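Local coordinates for iron-regulated outer membrane protein (Neisseria meningitidis, PDB 4B7O), which is a TonB-dependent transporter of the outer membrane that takes up iron, probably in the form of siderophore complexes, at residues Ser556-Ile562 / Ile587-Glu593; Asp61-Lys66 / Asn539-Asn545; Gly152-Ala156 / His504-Ser508; Ser610-Phe616 / Phe631-Gly636. All coordinates share one frame; numbering follows the deposited sequence.

Interaction 1: Ser556-Ile562 / Ile587-Glu593; sequences SYFWQTI and IKNHGYE
Y557 and F558 both reach over to G591 from opposite faces of two antiparallel barrel strands, 551-567 and 578-600. On one face Y557, with CG anti to its backbone N (chi1 -156°), lays its ring over the G591 carbonyl, so that G591 O is 3.3 Å from Y557 CG; the same oxygen accepts the F558 N-H at 2.9 Å. On the other face the F558 ring extends over the glycine in a CH-pi contact, G591 CA being 4.0 Å from the ring centroid. Glycine suits this site because its backbone angles and the covering ring leave no room for a CB. N589 stands at the edge of the F558 ring, while E593 OE1 comes within 3.7 Å of F558 CE2.

Back on the Y557 face, H590 lies alongside Y557 and points the same way, giving only a weak bond from ND1 to Y557 OH (3.5 Å). The K588 chain bends at its last torsion (chi4 -68°), which carries NZ to T561 OG1 at 3.1 Å. The chemistry is thus divided: hydroxyl, imidazole and ammonium groups meet their neighbours across the strands on one face, whereas on the other E593 directs its carboxylate into salt bridges with plug residues K151 and R110, and N589 divides its amide between R110 O of the plug and K613 N of the next barrel strand.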
# COMPACT_ATOMS: atom_id res chain seq x y z
N SER A 556 5.50 -20.18 -4.28
CA SER A 556 6.68 -19.39 -4.31
C SER A 556 7.42 -19.72 -3.07
O SER A 556 6.82 -20.11 -2.10
CB SER A 556 6.34 -17.89 -4.22
OG SER A 556 6.06 -17.32 -5.50
N TYR A 557 8.74 -19.56 -3.11
CA TYR A 557 9.57 -19.53 -1.92
C TYR A 557 10.57 -18.41 -2.09
O TYR A 557 11.15 -18.29 -3.14
CB TYR A 557 10.30 -20.83 -1.71
CG TYR A 557 10.65 -20.99 -0.28
CD1 TYR A 557 11.70 -20.27 0.29
CD2 TYR A 557 9.86 -21.77 0.54
CE1 TYR A 557 12.01 -20.40 1.65
CE2 TYR A 557 10.13 -21.91 1.88
CZ TYR A 557 11.21 -21.24 2.42
OH TYR A 557 11.43 -21.38 3.74
N PHE A 558 10.74 -17.56 -1.09
CA PHE A 558 11.57 -16.38 -1.31
C PHE A 558 12.58 -16.23 -0.21
O PHE A 558 12.36 -16.68 0.89
CB PHE A 558 10.72 -15.10 -1.40
CG PHE A 558 9.90 -14.87 -0.18
CD1 PHE A 558 10.45 -14.22 0.91
CD2 PHE A 558 8.60 -15.38 -0.11
CE1 PHE A 558 9.71 -14.01 2.07
CE2 PHE A 558 7.85 -15.20 1.04
CZ PHE A 558 8.41 -14.52 2.13
N TRP A 559 13.71 -15.62 -0.53
CA TRP A 559 14.68 -15.32 0.51
C TRP A 559 15.14 -13.94 0.29
O TRP A 559 15.44 -13.54 -0.86
CB TRP A 559 15.87 -16.17 0.35
CG TRP A 559 15.64 -17.63 0.55
CD1 TRP A 559 15.85 -18.35 1.70
CD2 TRP A 559 15.21 -18.61 -0.45
NE1 TRP A 559 15.59 -19.66 1.50
CE2 TRP A 559 15.22 -19.89 0.21
CE3 TRP A 559 14.84 -18.53 -1.80
CZ2 TRP A 559 14.88 -21.07 -0.44
CZ3 TRP A 559 14.50 -19.71 -2.47
CH2 TRP A 559 14.50 -20.95 -1.79
N GLN A 560 15.23 -13.17 1.36
CA GLN A 560 15.62 -11.82 1.13
C GLN A 560 16.53 -11.33 2.18
O GLN A 560 16.36 -11.62 3.34
CB GLN A 560 14.42 -10.93 0.99
CG GLN A 560 14.71 -9.74 0.07
CD GLN A 560 13.81 -8.63 0.46
OE1 GLN A 560 13.34 -7.85 -0.36
NE2 GLN A 560 13.48 -8.60 1.77
N THR A 561 17.54 -10.62 1.72
CA THR A 561 18.46 -9.92 2.59
C THR A 561 18.42 -8.43 2.28
O THR A 561 18.50 -8.00 1.10
CB THR A 561 19.90 -10.43 2.37
OG1 THR A 561 19.86 -11.83 2.42
CG2 THR A 561 20.85 -9.94 3.51
N ILE A 562 18.31 -7.63 3.33
CA ILE A 562 18.42 -6.18 3.14
C ILE A 562 19.57 -5.68 3.99
O ILE A 562 19.59 -5.83 5.24
CB ILE A 562 17.11 -5.45 3.42
CG1 ILE A 562 16.04 -6.00 2.49
CG2 ILE A 562 17.21 -4.00 3.00
CD1 ILE A 562 14.61 -5.66 2.90
N ILE A 587 18.28 -6.67 7.27
CA ILE A 587 17.01 -7.39 7.39
C ILE A 587 17.12 -8.73 6.61
O ILE A 587 17.63 -8.77 5.50
CB ILE A 587 15.85 -6.51 6.84
CG1 ILE A 587 15.63 -5.25 7.69
CG2 ILE A 587 14.53 -7.24 6.78
CD1 ILE A 587 15.15 -4.05 6.88
N LYS A 588 16.69 -9.82 7.22
CA LYS A 588 16.43 -11.08 6.51
C LYS A 588 14.99 -11.51 6.56
O LYS A 588 14.30 -11.34 7.57
CB LYS A 588 17.33 -12.19 7.02
CG LYS A 588 18.68 -12.12 6.31
CD LYS A 588 19.70 -13.02 6.94
CE LYS A 588 21.07 -12.72 6.36
NZ LYS A 588 21.09 -13.15 4.94
N ASN A 589 14.52 -12.03 5.44
CA ASN A 589 13.18 -12.58 5.39
C ASN A 589 13.09 -13.80 4.48
O ASN A 589 13.69 -13.80 3.41
CB ASN A 589 12.24 -11.53 4.88
CG ASN A 589 10.78 -11.86 5.15
OD1 ASN A 589 10.46 -12.68 6.02
ND2 ASN A 589 9.89 -11.23 4.40
N HIS A 590 12.31 -14.80 4.84
CA HIS A 590 12.09 -15.92 3.93
C HIS A 590 10.77 -16.53 4.14
O HIS A 590 10.10 -16.25 5.11
CB HIS A 590 13.18 -16.94 4.11
CG HIS A 590 13.19 -17.62 5.46
ND1 HIS A 590 12.47 -18.75 5.72
CD2 HIS A 590 14.01 -17.42 6.59
CE1 HIS A 590 12.76 -19.20 6.97
NE2 HIS A 590 13.69 -18.37 7.51
N GLY A 591 10.34 -17.39 3.26
CA GLY A 591 8.97 -17.90 3.43
C GLY A 591 8.37 -18.39 2.17
O GLY A 591 9.07 -18.52 1.14
N TYR A 592 7.06 -18.68 2.22
CA TYR A 592 6.43 -19.27 1.05
C TYR A 592 4.98 -18.91 1.01
O TYR A 592 4.41 -18.45 2.02
CB TYR A 592 6.57 -20.82 1.12
CG TYR A 592 5.92 -21.39 2.35
CD1 TYR A 592 4.52 -21.60 2.37
CD2 TYR A 592 6.65 -21.66 3.50
CE1 TYR A 592 3.87 -22.09 3.49
CE2 TYR A 592 6.01 -22.20 4.63
CZ TYR A 592 4.62 -22.38 4.60
OH TYR A 592 3.98 -22.86 5.69
N GLU A 593 4.38 -19.18 -0.14
CA GLU A 593 2.95 -19.06 -0.32
C GLU A 593 2.49 -20.07 -1.40
O GLU A 593 3.22 -20.34 -2.34
CB GLU A 593 2.58 -17.63 -0.73
CG GLU A 593 3.57 -17.04 -1.68
CD GLU A 593 3.92 -15.57 -1.42
OE1 GLU A 593 4.40 -15.17 -0.31
OE2 GLU A 593 3.76 -14.80 -2.38

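Interaction 2: Asp61-Lys66 / Asn539-Asn545; sequences DRQGSK and NTEIGFN
A type II' turn from Q63 to K66 brings G64 against barrel strand 535-547, with the two glycine atoms G64 CA and G543 CA 4.0 Å apart. This is a plug-to-barrel contact of the TonB-dependent receptor fold, made by the N-terminal part of the plug inside the barrel. Glycine suits both places: G64 has the positive phi needed at its position in this turn, and G543 offers a bare backbone for the turn to lie on. G64 CA also directs a nearly straight C-H at F544 O, with an angle at the hydrogen of 170°.

N545 then grips the turn with both ends of its amide. Its OD1 accepts the N-H of G64 at 2.8 Å, and its ND2 donates to G64 O at 3.1 Å; an amide carries both an acceptor and a donor for this pairing, and the two bonds fix its rotation. A water donating to N545 OD1 and to R62 O links R62, just before the turn, to the same oxygen.

At the other end K66, its CG anti to the backbone N (chi1 -178°), runs out extended and bends only at chi4 to put NZ 2.8 Å from E541 OE2 in a salt bridge. NZ comes from above the carboxylate plane, while N539 ND2 takes the anti lone pair of the same oxygen. K66 NZ also bonds to K151 O and A153 O, and R110 pairs with E541 OE1, so the carboxylate is probably held ionised. Along the lysine chain, E541 OE1 rests 3.5 Å from K66 CB.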
# COMPACT_ATOMS: atom_id res chain seq x y z
N ASP A 61 0.32 -14.34 -15.56
CA ASP A 61 1.14 -14.53 -14.32
C ASP A 61 2.03 -15.76 -14.32
O ASP A 61 1.52 -16.87 -14.27
CB ASP A 61 0.25 -14.62 -13.10
CG ASP A 61 -0.20 -13.26 -12.64
OD1 ASP A 61 0.58 -12.29 -12.82
OD2 ASP A 61 -1.34 -13.15 -12.12
N ARG A 62 3.35 -15.58 -14.34
CA ARG A 62 4.24 -16.73 -14.40
C ARG A 62 5.41 -16.66 -13.47
O ARG A 62 6.46 -17.24 -13.80
CB ARG A 62 4.73 -17.01 -15.83
CG ARG A 62 3.55 -17.28 -16.75
CD ARG A 62 3.94 -17.62 -18.16
NE ARG A 62 4.72 -16.56 -18.80
CZ ARG A 62 5.59 -16.79 -19.80
NH1 ARG A 62 5.77 -18.03 -20.29
NH2 ARG A 62 6.27 -15.77 -20.31
N GLN A 63 5.26 -16.03 -12.31
CA GLN A 63 6.36 -16.03 -11.34
C GLN A 63 5.97 -16.63 -10.02
O GLN A 63 6.47 -16.25 -8.96
CB GLN A 63 7.00 -14.66 -11.16
CG GLN A 63 7.59 -14.09 -12.44
CD GLN A 63 8.39 -12.78 -12.22
OE1 GLN A 63 8.16 -11.77 -12.91
NE2 GLN A 63 9.32 -12.80 -11.28
N GLY A 64 5.12 -17.64 -10.08
CA GLY A 64 4.66 -18.21 -8.86
C GLY A 64 3.62 -17.26 -8.26
O GLY A 64 2.65 -16.87 -8.91
N SER A 65 3.84 -16.93 -7.00
CA SER A 65 2.98 -16.04 -6.27
C SER A 65 3.63 -14.65 -6.23
O SER A 65 3.07 -13.72 -5.65
CB SER A 65 2.78 -16.57 -4.85
OG SER A 65 1.54 -16.12 -4.31
N LYS A 66 4.82 -14.53 -6.84
CA LYS A 66 5.58 -13.29 -6.83
C LYS A 66 4.80 -12.09 -7.37
O LYS A 66 4.94 -11.00 -6.85
CB LYS A 66 6.88 -13.42 -7.59
CG LYS A 66 7.72 -12.18 -7.55
CD LYS A 66 9.07 -12.36 -8.26
CE LYS A 66 9.89 -11.09 -8.13
NZ LYS A 66 10.27 -10.92 -6.70
N ASN A 539 16.93 -10.12 -3.46
CA ASN A 539 15.79 -11.00 -3.36
C ASN A 539 15.92 -12.19 -4.30
O ASN A 539 16.01 -12.05 -5.50
CB ASN A 539 14.48 -10.22 -3.65
CG ASN A 539 13.21 -11.01 -3.33
OD1 ASN A 539 12.89 -11.21 -2.18
ND2 ASN A 539 12.49 -11.44 -4.36
N THR A 540 15.90 -13.40 -3.76
CA THR A 540 15.87 -14.55 -4.63
C THR A 540 14.67 -15.42 -4.40
O THR A 540 14.30 -15.71 -3.27
CB THR A 540 17.21 -15.31 -4.65
OG1 THR A 540 16.99 -16.72 -4.69
CG2 THR A 540 18.01 -14.97 -3.50
N GLU A 541 13.99 -15.76 -5.47
CA GLU A 541 12.85 -16.68 -5.33
C GLU A 541 12.59 -17.74 -6.37
O GLU A 541 12.89 -17.55 -7.54
CB GLU A 541 11.54 -15.94 -5.04
CG GLU A 541 11.18 -14.70 -5.82
CD GLU A 541 10.00 -13.98 -5.10
OE1 GLU A 541 8.88 -14.56 -4.98
OE2 GLU A 541 10.21 -12.83 -4.66
N ILE A 542 11.98 -18.85 -5.97
CA ILE A 542 11.54 -19.82 -6.98
C ILE A 542 10.02 -19.85 -7.01
O ILE A 542 9.38 -19.55 -6.02
CB ILE A 542 12.22 -21.17 -6.74
CG1 ILE A 542 12.07 -21.57 -5.29
CG2 ILE A 542 13.76 -21.06 -6.98
CD1 ILE A 542 12.43 -23.02 -5.11
N GLY A 543 9.42 -20.18 -8.15
CA GLY A 543 7.96 -20.33 -8.14
C GLY A 543 7.54 -21.28 -9.21
O GLY A 543 8.37 -21.75 -9.93
N PHE A 544 6.25 -21.55 -9.30
CA PHE A 544 5.68 -22.41 -10.32
C PHE A 544 4.20 -22.00 -10.48
O PHE A 544 3.57 -21.39 -9.57
CB PHE A 544 5.82 -23.94 -9.92
CG PHE A 544 4.80 -24.36 -8.98
CD1 PHE A 544 3.58 -24.74 -9.43
CD2 PHE A 544 5.00 -24.18 -7.62
CE1 PHE A 544 2.55 -25.02 -8.51
CE2 PHE A 544 3.99 -24.47 -6.71
CZ PHE A 544 2.76 -24.88 -7.16
N ASN A 545 3.63 -22.30 -11.62
CA ASN A 545 2.21 -21.98 -11.82
C ASN A 545 1.69 -23.11 -12.61
O ASN A 545 2.34 -23.57 -13.53
CB ASN A 545 2.05 -20.69 -12.63
CG ASN A 545 2.67 -19.48 -11.92
OD1 ASN A 545 3.89 -19.27 -11.95
ND2 ASN A 545 1.82 -18.72 -11.21
O HOH W 1 6.48 -19.87 -12.44

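Interaction 3: Gly152-Ala156 / His504-Ser508; sequences GAGSA and HNYAS
This is a small plug-to-barrel contact of the TonB-dependent receptor fold, in which A153 and G154 touch N505 and A507. The first pair belongs to the plug loop between strands 144-150 and 166-171, the second to barrel strand 498-509. The loop passes across the strand without joining it as a further strand, and the closest pair of CA atoms, A153 CA and N505 CA, is 5.9 Å apart.

A single side-chain bond carries the polar part. N505 sets its CG anti to its own carbonyl carbon (chi1 -58°), which swings the amide over to the loop, where ND2 donates to A153 O at 3.0 Å. The N-H points almost straight at the oxygen (168°), and that oxygen lies in the plane of the asparagine amide; seen from the alanine, however, the donor stands well above the carbonyl plane and not on a lone pair. A153 O has a second donor in K66 NZ, so one backbone oxygen is shared between a barrel asparagine and a plug lysine. Asparagine fits here because it is short enough to rise from a strand packed closely under the loop and still offers an N-H.

Beside the bond, small residues allow the close approach. The A153 methyl faces the strand, 4.4 Å from A507 CB, and also touches N539 of the neighbouring strand. G154, with no side chain, passes over the asparagine with its carbonyl oxygen against the N505 side chain, and its backbone bonds to A162 within the plug. G154 O lies 3.4 Å from N505 CB.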
# COMPACT_ATOMS: atom_id res chain seq x y z
N GLY A 152 8.51 -8.87 -2.91
CA GLY A 152 9.97 -8.85 -2.95
C GLY A 152 10.53 -7.76 -3.84
O GLY A 152 9.87 -6.81 -4.20
N ALA A 153 11.79 -7.93 -4.22
CA ALA A 153 12.52 -6.95 -4.96
C ALA A 153 12.16 -7.08 -6.44
O ALA A 153 12.07 -8.20 -6.95
CB ALA A 153 14.01 -7.19 -4.69
N GLY A 154 11.92 -5.97 -7.13
CA GLY A 154 11.51 -6.03 -8.56
C GLY A 154 12.71 -6.08 -9.51
O GLY A 154 13.89 -5.99 -9.10
N SER A 155 12.44 -6.24 -10.79
CA SER A 155 13.52 -6.27 -11.77
C SER A 155 13.89 -4.82 -12.04
O SER A 155 13.38 -3.92 -11.38
CB SER A 155 13.09 -7.02 -13.03
OG SER A 155 11.96 -6.41 -13.62
N ALA A 156 14.77 -4.60 -13.00
CA ALA A 156 15.31 -3.28 -13.26
C ALA A 156 14.24 -2.26 -13.61
O ALA A 156 14.31 -1.14 -13.18
CB ALA A 156 16.36 -3.33 -14.37
N HIS A 504 16.64 -13.42 -9.19
CA HIS A 504 17.62 -12.95 -8.22
C HIS A 504 17.78 -11.47 -8.59
O HIS A 504 18.34 -11.16 -9.66
CB HIS A 504 18.90 -13.72 -8.44
CG HIS A 504 19.94 -13.52 -7.38
ND1 HIS A 504 19.79 -13.99 -6.14
CD2 HIS A 504 21.20 -12.94 -7.42
CE1 HIS A 504 20.88 -13.70 -5.41
NE2 HIS A 504 21.74 -13.06 -6.19
N ASN A 505 17.21 -10.59 -7.75
CA ASN A 505 17.11 -9.13 -7.98
C ASN A 505 17.78 -8.34 -6.86
O ASN A 505 17.58 -8.63 -5.68
CB ASN A 505 15.64 -8.74 -8.06
CG ASN A 505 14.92 -9.49 -9.17
OD1 ASN A 505 15.56 -10.14 -10.02
ND2 ASN A 505 13.58 -9.39 -9.19
N TYR A 506 18.63 -7.39 -7.22
CA TYR A 506 19.01 -6.34 -6.33
C TYR A 506 18.11 -5.13 -6.54
O TYR A 506 17.63 -4.84 -7.70
CB TYR A 506 20.45 -5.90 -6.66
CG TYR A 506 21.46 -6.82 -6.04
CD1 TYR A 506 21.87 -6.63 -4.74
CD2 TYR A 506 21.96 -7.93 -6.75
CE1 TYR A 506 22.77 -7.49 -4.14
CE2 TYR A 506 22.87 -8.78 -6.17
CZ TYR A 506 23.28 -8.56 -4.89
OH TYR A 506 24.19 -9.41 -4.31
N ALA A 507 17.85 -4.42 -5.44
CA ALA A 507 17.16 -3.09 -5.50
C ALA A 507 17.52 -2.27 -4.29
O ALA A 507 17.87 -2.81 -3.21
CB ALA A 507 15.61 -3.25 -5.66
N SER A 508 17.48 -0.95 -4.47
CA SER A 508 17.78 -0.06 -3.33
C SER A 508 16.65 0.89 -3.02
O SER A 508 15.90 1.28 -3.91
CB SER A 508 19.09 0.71 -3.51
OG SER A 508 19.12 1.22 -4.83

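Interaction 4: Ser610-Phe616 / Phe631-Gly636; sequences SHSKPRF and FGAQVG
F616 and F631 each set CG anti to the carbonyl carbon (chi1 -77° and -59°), and from these positions their side chains cross at about a right angle. The ring of F616 meets the base of F631 rather than its ring: F616 CE2 lies 3.7 Å from F631 CB, and F616 CZ 3.6 Å from F631 O. The contact is a local return of the chain in the transmembrane barrel, where the loop following strand 603-618 folds back against the strand it has just left, before strand 638-647 begins.

Next along, the P614 ring comes up to the backbone of the loop, with CG 3.5 Å from A633 O; it also touches N589 of the adjacent strand and M112 of the plug. A proline suits this spot: the compact apolar ring packs on the loop backbone where the strand is interrupted, and proline has no N-H to leave without a partner. Q634, bent at chi2, brings its amide near S612 O and R615, but the amide is probably turned over and is modelled too close to the guanidinium, so no bond is assigned.

H611 turns the edge of its imidazole toward V635 O, but ND1 is buried there without a partner. A water bridges the two segments: it accepts from S612 OG at 3.0 Å and from V635 N at 2.8 Å, and donates to A633 O at 3.0 Å.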
# COMPACT_ATOMS: atom_id res chain seq x y z
N SER A 610 0.19 -18.74 3.56
CA SER A 610 1.33 -17.89 3.48
C SER A 610 1.96 -17.82 4.83
O SER A 610 1.27 -17.86 5.84
CB SER A 610 0.88 -16.49 3.11
OG SER A 610 2.00 -15.75 2.75
N HIS A 611 3.27 -17.67 4.85
CA HIS A 611 4.01 -17.72 6.09
C HIS A 611 5.34 -17.13 5.74
O HIS A 611 5.94 -17.49 4.72
CB HIS A 611 4.18 -19.19 6.59
CG HIS A 611 4.49 -19.31 8.07
ND1 HIS A 611 4.44 -18.25 8.93
CD2 HIS A 611 4.80 -20.43 8.85
CE1 HIS A 611 4.74 -18.65 10.17
NE2 HIS A 611 4.96 -19.99 10.14
N SER A 612 5.79 -16.20 6.57
CA SER A 612 7.00 -15.49 6.34
C SER A 612 7.70 -15.27 7.70
O SER A 612 7.13 -15.60 8.73
CB SER A 612 6.72 -14.20 5.57
OG SER A 612 6.02 -13.25 6.35
N LYS A 613 8.96 -14.83 7.68
CA LYS A 613 9.76 -14.72 8.91
C LYS A 613 10.68 -13.49 8.92
O LYS A 613 11.86 -13.64 8.88
CB LYS A 613 10.59 -15.97 9.06
CG LYS A 613 11.04 -16.28 10.45
CD LYS A 613 12.29 -17.14 10.35
CE LYS A 613 12.31 -18.24 11.41
NZ LYS A 613 12.99 -17.69 12.61
N PRO A 614 10.11 -12.27 8.99
CA PRO A 614 10.88 -11.05 8.87
C PRO A 614 11.65 -10.77 10.13
O PRO A 614 11.08 -10.80 11.20
CB PRO A 614 9.83 -9.99 8.64
CG PRO A 614 8.63 -10.52 9.32
CD PRO A 614 8.68 -12.00 9.16
N ARG A 615 12.95 -10.62 9.99
CA ARG A 615 13.86 -10.55 11.14
C ARG A 615 14.79 -9.38 10.94
O ARG A 615 15.39 -9.25 9.88
CB ARG A 615 14.62 -11.85 11.28
CG ARG A 615 13.79 -12.89 11.98
CD ARG A 615 13.00 -12.32 13.15
NE ARG A 615 12.30 -13.41 13.83
CZ ARG A 615 11.08 -13.88 13.48
NH1 ARG A 615 10.41 -13.32 12.50
NH2 ARG A 615 10.54 -14.90 14.13
N PHE A 616 14.86 -8.49 11.93
CA PHE A 616 15.65 -7.24 11.83
C PHE A 616 16.86 -7.34 12.75
O PHE A 616 16.67 -7.54 13.95
CB PHE A 616 14.77 -6.05 12.22
CG PHE A 616 13.79 -5.64 11.16
CD1 PHE A 616 12.80 -6.52 10.70
CD2 PHE A 616 13.83 -4.34 10.64
CE1 PHE A 616 11.90 -6.14 9.71
CE2 PHE A 616 12.93 -3.94 9.64
CZ PHE A 616 11.96 -4.85 9.18
N PHE A 631 7.64 -1.04 9.77
CA PHE A 631 8.70 -1.95 9.30
C PHE A 631 8.18 -3.34 9.02
O PHE A 631 8.60 -3.99 8.07
CB PHE A 631 9.86 -1.97 10.30
CG PHE A 631 10.45 -0.62 10.49
CD1 PHE A 631 11.28 -0.08 9.49
CD2 PHE A 631 10.08 0.19 11.59
CE1 PHE A 631 11.78 1.17 9.61
CE2 PHE A 631 10.56 1.49 11.71
CZ PHE A 631 11.42 1.98 10.71
N GLY A 632 7.28 -3.82 9.85
CA GLY A 632 6.65 -5.07 9.56
C GLY A 632 6.23 -5.69 10.84
O GLY A 632 6.38 -5.06 11.89
N ALA A 633 5.69 -6.91 10.73
CA ALA A 633 5.28 -7.73 11.86
C ALA A 633 5.54 -9.20 11.51
O ALA A 633 5.46 -9.58 10.31
CB ALA A 633 3.79 -7.55 12.12
N GLN A 634 5.85 -10.00 12.54
CA GLN A 634 5.71 -11.47 12.45
C GLN A 634 4.24 -11.98 12.49
O GLN A 634 3.68 -12.20 13.57
CB GLN A 634 6.50 -12.15 13.58
CG GLN A 634 6.48 -13.70 13.53
CD GLN A 634 7.10 -14.23 12.23
OE1 GLN A 634 6.38 -14.57 11.24
NE2 GLN A 634 8.43 -14.28 12.20
N VAL A 635 3.63 -12.14 11.32
CA VAL A 635 2.25 -12.57 11.16
C VAL A 635 2.26 -14.10 11.31
O VAL A 635 3.29 -14.77 11.06
CB VAL A 635 1.68 -12.07 9.80
CG1 VAL A 635 0.19 -12.37 9.66
CG2 VAL A 635 1.83 -10.56 9.70
N GLY A 636 1.16 -14.66 11.79
CA GLY A 636 1.07 -16.10 11.99
C GLY A 636 0.73 -16.65 10.63
O GLY A 636 0.36 -15.92 9.72
O HOH W 2 5.33 -12.35 9.15

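All four contacts lie on neighbouring barrel strands: 498-509, 535-547, 551-567, 578-600 and 603-618 follow one another round the wall, and interactions 3, 2, 1 and 4 come in that order across them. Centres of interactions 1 and 2 lie 12 Å apart, of 1 and 4 10 Å, and of 2 and 3 13 Å; 3 and 4 are 19 Å apart and do not touch. Interactions 2 and 3 span hundreds of residues, the span of 3 falling within that of 2, whereas 1 and 4 are later, shorter links. Interactions 2 and 3 hold the plug to the wall, on the same run of strands that interactions 1 and 4 build within the barrel.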